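Local coordinates for protein glycosyl hydrolase BlGH5_18 (Bifidobacterium longum subsp. infantis, PDB 7LQX) that probably hydrolyses glycosidic bonds during N-glycan breakdown, as a glycoside hydrolase of family 5, subfamily 18, at residues 297-300 with 301-304; 351-354 with 355-359. All blocks are in the same frame, centred on the assembly; numbering follows the deposited sequence. Where two conformers were deposited one is given.

Contact 1. Residues 297-300 with 301-304; sequences IAKA and AQCP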
ATOM      1  N   ILE A 297      19.988   1.276  30.316  1.00  7.69           N
ATOM      2  CA  ILE A 297      19.919   2.718  30.522  1.00  8.93           C
ATOM      3  C   ILE A 297      21.058   3.198  31.407  1.00  9.24           C
ATOM      4  O   ILE A 297      21.685   4.223  31.121  1.00  9.59           O
ATOM      5  CB  ILE A 297      18.535   3.122  31.059  1.00  9.35           C
ATOM      6  CG1 ILE A 297      17.488   2.879  29.971  1.00  9.89           C
ATOM      7  CG2 ILE A 297      18.542   4.582  31.497  1.00 11.37           C
ATOM      8  CD1 ILE A 297      16.063   2.936  30.471  1.00 10.87           C
ATOM      9  N   ALA A 298      21.359   2.470  32.480  1.00  8.47           N
ATOM     10  CA  ALA A 298      22.476   2.873  33.328  1.00  9.73           C
ATOM     11  C   ALA A 298      23.777   2.917  32.540  1.00 10.72           C
ATOM     12  O   ALA A 298      24.623   3.790  32.768  1.00 11.35           O
ATOM     13  CB  ALA A 298      22.602   1.920  34.511  1.00 11.86           C
ATOM     14  N   LYS A 299      23.965   1.983  31.609  1.00  8.47           N
ATOM     15  CA  LYS A 299      25.152   2.027  30.764  1.00  8.17           C
ATOM     16  C   LYS A 299      25.071   3.176  29.765  1.00  9.02           C
ATOM     17  O   LYS A 299      26.032   3.935  29.605  1.00  8.35           O
ATOM     18  CB  LYS A 299      25.367   0.686  30.061  1.00  8.84           C
ATOM     19  CG  LYS A 299      25.886  -0.414  31.003  1.00  9.68           C
ATOM     20  CD  LYS A 299      26.262  -1.692  30.266  1.00  9.19           C
ATOM     21  CE  LYS A 299      26.772  -2.760  31.192  1.00 10.87           C
ATOM     22  NZ  LYS A 299      27.475  -3.841  30.426  1.00 12.67           N
ATOM     23  N   ALA A 300      23.936   3.326  29.081  1.00  7.80           N
ATOM     24  CA  ALA A 300      23.818   4.394  28.093  1.00  8.65           C
ATOM     25  C   ALA A 300      24.093   5.763  28.711  1.00  8.20           C
ATOM     26  O   ALA A 300      24.690   6.632  28.063  1.00  8.64           O
ATOM     27  CB  ALA A 300      22.436   4.361  27.437  1.00  8.49           C
ATOM     28  N   ALA A 301      23.670   5.974  29.954  1.00  8.12           N
ATOM     29  CA  ALA A 301      23.878   7.250  30.625  1.00  8.23           C
ATOM     30  C   ALA A 301      25.350   7.541  30.877  1.00  8.73           C
ATOM     31  O   ALA A 301      25.680   8.658  31.295  1.00  9.28           O
ATOM     32  CB  ALA A 301      23.093   7.286  31.937  1.00 12.05           C
ATOM     33  N   GLN A 302      26.240   6.577  30.642  0.54  7.94           N
ATOM     34  CA  GLN A 302      27.668   6.858  30.725  0.54  8.23           C
ATOM     35  C   GLN A 302      28.146   7.709  29.562  0.54  7.19           C
ATOM     36  O   GLN A 302      29.264   8.232  29.611  0.54  8.02           O
ATOM     37  CB  GLN A 302      28.459   5.557  30.786  0.54  9.21           C
ATOM     38  CG  GLN A 302      28.211   4.792  32.068  0.54 11.66           C
ATOM     39  CD  GLN A 302      28.763   3.388  32.037  0.54 14.65           C
ATOM     40  OE1 GLN A 302      29.567   3.038  31.174  0.54 21.21           O
ATOM     41  NE2 GLN A 302      28.332   2.567  32.987  0.54 15.62           N
ATOM     42  N   CYS A 303      27.327   7.871  28.535  1.00  7.04           N
ATOM     43  CA  CYS A 303      27.695   8.706  27.404  1.00  7.68           C
ATOM     44  C   CYS A 303      27.410  10.166  27.721  1.00  7.51           C
ATOM     45  O   CYS A 303      26.253  10.525  27.962  1.00  8.15           O
ATOM     46  CB  CYS A 303      26.892   8.308  26.181  1.00  7.58           C
ATOM     47  SG  CYS A 303      27.273   9.325  24.733  1.00  8.38           S
ATOM     48  N   PRO A 304      28.422  11.037  27.735  1.00  7.48           N
ATOM     49  CA  PRO A 304      28.167  12.436  28.101  1.00  6.92           C
ATOM     50  C   PRO A 304      27.227  13.159  27.164  1.00  9.00           C
ATOM     51  O   PRO A 304      26.662  14.184  27.562  1.00 11.97           O
ATOM     52  CB  PRO A 304      29.565  13.076  28.084  1.00 10.03           C
ATOM     53  CG  PRO A 304      30.388  12.182  27.245  1.00 11.61           C
ATOM     54  CD  PRO A 304      29.840  10.788  27.432  1.00  8.22           C
TER

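Contact 2. Residues 351-354 with 355-359; sequences AQEY and RDKPA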
ATOM      1  N   ALA A 351      13.674   6.822  34.520  1.00  9.10           N
ATOM      2  CA  ALA A 351      13.419   8.227  34.233  1.00 11.05           C
ATOM      3  C   ALA A 351      13.555   9.065  35.495  1.00 11.66           C
ATOM      4  O   ALA A 351      14.149  10.150  35.474  1.00 11.16           O
ATOM      5  CB  ALA A 351      12.025   8.384  33.634  1.00 11.83           C
ATOM      6  N   GLN A 352      13.038   8.564  36.613  1.00 11.23           N
ATOM      7  CA  GLN A 352      13.152   9.298  37.866  1.00 14.22           C
ATOM      8  C   GLN A 352      14.609   9.435  38.294  1.00 12.18           C
ATOM      9  O   GLN A 352      15.011  10.479  38.824  1.00 14.97           O
ATOM     10  CB  GLN A 352      12.330   8.600  38.951  1.00 16.08           C
ATOM     11  CG  GLN A 352      12.126   9.453  40.200  1.00 24.22           C
ATOM     12  CD  GLN A 352      11.038  10.502  40.024  1.00 41.37           C
ATOM     13  OE1 GLN A 352      10.192  10.395  39.133  1.00 42.47           O
ATOM     14  NE2 GLN A 352      11.054  11.520  40.877  1.00 53.21           N
ATOM     15  N   GLU A 353      15.419   8.399  38.074  1.00 12.39           N
ATOM     16  CA  GLU A 353      16.814   8.444  38.502  1.00 15.41           C
ATOM     17  C   GLU A 353      17.656   9.356  37.615  1.00 13.03           C
ATOM     18  O   GLU A 353      18.573  10.026  38.107  1.00 13.76           O
ATOM     19  CB  GLU A 353      17.398   7.028  38.503  1.00 15.80           C
ATOM     20  CG  GLU A 353      18.838   6.943  38.978  1.00 23.32           C
ATOM     21  CD  GLU A 353      19.335   5.513  39.092  1.00 43.00           C
ATOM     22  OE1 GLU A 353      20.548   5.322  39.323  1.00 49.04           O
ATOM     23  OE2 GLU A 353      18.514   4.580  38.950  1.00 45.95           O
ATOM     24  N   TYR A 354      17.373   9.399  36.312  1.00 10.77           N
ATOM     25  CA  TYR A 354      18.291  10.016  35.364  1.00 11.39           C
ATOM     26  C   TYR A 354      17.824  11.332  34.760  1.00 11.68           C
ATOM     27  O   TYR A 354      18.661  12.064  34.225  1.00 11.42           O
ATOM     28  CB  TYR A 354      18.651   9.036  34.229  1.00 10.51           C
ATOM     29  CG  TYR A 354      19.600   7.965  34.697  1.00 11.06           C
ATOM     30  CD1 TYR A 354      20.969   8.185  34.740  1.00 12.67           C
ATOM     31  CD2 TYR A 354      19.125   6.746  35.142  1.00 14.90           C
ATOM     32  CE1 TYR A 354      21.831   7.208  35.206  1.00 13.68           C
ATOM     33  CE2 TYR A 354      19.983   5.771  35.607  1.00 17.35           C
ATOM     34  CZ  TYR A 354      21.335   6.006  35.630  1.00 17.44           C
ATOM     35  OH  TYR A 354      22.193   5.039  36.090  1.00 20.81           O
ATOM     36  N   ARG A 355      16.539  11.682  34.846  1.00 11.26           N
ATOM     37  CA  ARG A 355      16.090  12.843  34.081  1.00 10.98           C
ATOM     38  C   ARG A 355      16.793  14.124  34.520  1.00 13.59           C
ATOM     39  O   ARG A 355      17.027  15.012  33.692  1.00 13.51           O
ATOM     40  CB  ARG A 355      14.571  13.025  34.124  1.00 13.62           C
ATOM     41  CG  ARG A 355      13.961  13.386  35.450  1.00 15.68           C
ATOM     42  CD  ARG A 355      12.483  13.803  35.281  1.00 16.64           C
ATOM     43  NE  ARG A 355      11.588  12.693  34.959  1.00 18.98           N
ATOM     44  CZ  ARG A 355      11.023  11.906  35.873  1.00 21.54           C
ATOM     45  NH1 ARG A 355      11.279  12.101  37.159  1.00 23.60           N
ATOM     46  NH2 ARG A 355      10.210  10.924  35.506  1.00 17.62           N
ATOM     47  N   ASP A 356      17.133  14.241  35.805  1.00 10.33           N
ATOM     48  CA  ASP A 356      17.772  15.438  36.338  1.00 12.58           C
ATOM     49  C   ASP A 356      19.212  15.204  36.768  1.00 11.24           C
ATOM     50  O   ASP A 356      19.819  16.096  37.367  1.00 13.64           O
ATOM     51  CB  ASP A 356      16.978  15.984  37.527  1.00 16.85           C
ATOM     52  CG  ASP A 356      15.540  16.250  37.184  1.00 28.42           C
ATOM     53  OD1 ASP A 356      15.289  16.802  36.092  1.00 28.84           O
ATOM     54  OD2 ASP A 356      14.661  15.891  37.997  1.00 39.95           O
ATOM     55  N   LYS A 357      19.777  14.055  36.463  0.52 11.01           N
ATOM     56  CA  LYS A 357      21.132  13.756  36.912  0.52 11.76           C
ATOM     57  C   LYS A 357      22.148  14.477  36.028  0.52 10.87           C
ATOM     58  O   LYS A 357      21.999  14.502  34.805  0.52 11.32           O
ATOM     59  CB  LYS A 357      21.379  12.248  36.838  0.52 11.72           C
ATOM     60  CG  LYS A 357      22.700  11.808  37.454  0.52 13.57           C
ATOM     61  CD  LYS A 357      22.940  10.303  37.288  0.52 16.08           C
ATOM     62  CE  LYS A 357      21.886   9.468  38.002  0.52 16.43           C
ATOM     63  NZ  LYS A 357      21.840   9.731  39.468  0.52 16.57           N
ATOM     64  N   PRO A 358      23.191  15.068  36.610  1.00 10.30           N
ATOM     65  CA  PRO A 358      24.218  15.697  35.775  1.00 10.64           C
ATOM     66  C   PRO A 358      24.785  14.713  34.761  1.00 11.11           C
ATOM     67  O   PRO A 358      24.957  13.527  35.047  1.00 11.62           O
ATOM     68  CB  PRO A 358      25.276  16.144  36.788  1.00 10.52           C
ATOM     69  CG  PRO A 358      24.501  16.363  38.057  1.00 11.17           C
ATOM     70  CD  PRO A 358      23.461  15.261  38.051  1.00 10.89           C
ATOM     71  N   ALA A 359      25.053  15.217  33.560  1.00 10.23           N
ATOM     72  CA  ALA A 359      25.645  14.393  32.519  1.00 11.06           C
ATOM     73  C   ALA A 359      26.990  13.834  32.959  1.00 11.19           C
ATOM     74  O   ALA A 359      27.739  14.464  33.716  1.00 11.54           O
ATOM     75  CB  ALA A 359      25.846  15.218  31.249  1.00 11.63           C
TER
HETATM   76  O   HOH W   1      16.994  12.583  38.144  1.00 29.51           O
HETATM   77  O   HOH W   2      13.596  13.056  38.990  1.00 34.74           O
HETATM   78  O   HOH W   3      19.801  11.759  40.032  1.00 27.93           O
HETATM   79  O   HOH W   4      21.198  12.688  33.102  1.00 12.79           O

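Contact 1. Residues 297-300 with 301-304
The C-terminal end of helix 289-300 runs here into a type I beta turn, A300 to C303, which leads to strand 306-312 of the parallel eight-stranded barrel of this GH5 enzyme. One alpha-helical bond persists, from A301 N to I297 O at 2.9 Å. The spacing then tightens to i to i+3, marking the change from helix to turn: Q302 N donates to K299 O at 2.8 Å, and C303 N closes the turn on A300 O at 3.0 Å. I297 and A298 face helix 342-354, where I297 packs on F347 and M350, while A300 lies against L306. K299 NZ hydrogen-bonds to H397 NE2 and G248 O, outside the turn. In the conformer given, Q302 has CG anti to its carbonyl carbon (chi1 -67°), and from there the extended side chain doubles back alongside the last helical turn, its aliphatic part resting on backbone atoms. Q302 CB lies 3.1 Å from K299 O, and in this conformer its NE2 reaches to 3.9 Å from K299 CA. On the backbone side of the turn, A301 CB sits 3.5 Å from I297 O.

Contact 2. Residues 351-354 with 355-359
This is a local, largely solvent-facing contact at the C-terminal end of helix 342-354, the helix that follows barrel strand 306-312, where the chain leaves for strand 365-369. R355 N donates to A351 O at 2.9 Å, and a type I beta turn from Y354 to K357 follows, with K357 N bonded to Y354 O. The R355 side chain turns back over the helix end. With CG between the backbone N and the carbonyl carbon (chi1 67°) and a bend at chi3, its guanidinium is laid over the last turn, A351 O lying 3.6 Å from R355 CZ over the centre of one face. R355 NH1 makes a nearly straight bond (176°) of 2.8 Å to Q352 OE1. OE1 lies in the guanidinium plane, but the arginine nitrogen stands above the amide, whose plane is turned 80° from the guanidinium. R355 NH2 packs 3.6 Å from A351 CB and also donates to the carbonyl of G59. Shortening R355 to an alanine is likely to leave Q352 OE1, the G59 carbonyl and the water joining Q352 O to D356 OD2 without their donor, and the Q352 amide free to turn. In the conformer given, K357 lies alongside Y354, K357 CE being 3.6 Å from Y354 CE1, while K357 NZ reaches E353 O through a water. E353 OE1 is 4.6 Å from K357 NZ, too far for a salt bridge. Other waters tie Q352 O to D356 N, and Y354 O to K357 O. With its guanidinium over A351 O, R355 would be expected to offset part of the negative end of the helix dipole; K357 NZ approaches E353 O from another side.

Contacts 1 and 2 finish neighbouring helices, 289-300 and 342-354, with the same backbone device, an i to i+4 bond running into a type I turn. Their settings differ. Contact 1 is partly buried, its chain leading back into the barrel, and no side-chain hydrogen bond joins its two segments; contact 2 lies at the surface, where an arginine-glutamine bond and bridging waters supplement the backbone. The two meet mainly through Y354, with Y354 CE1 packing 3.5 Å from A301 CB and Y354 OH lying 3.5 Å from A298 CB. One tyrosine thus packs against both the last turn of helix 289-300 and the start of its exit loop.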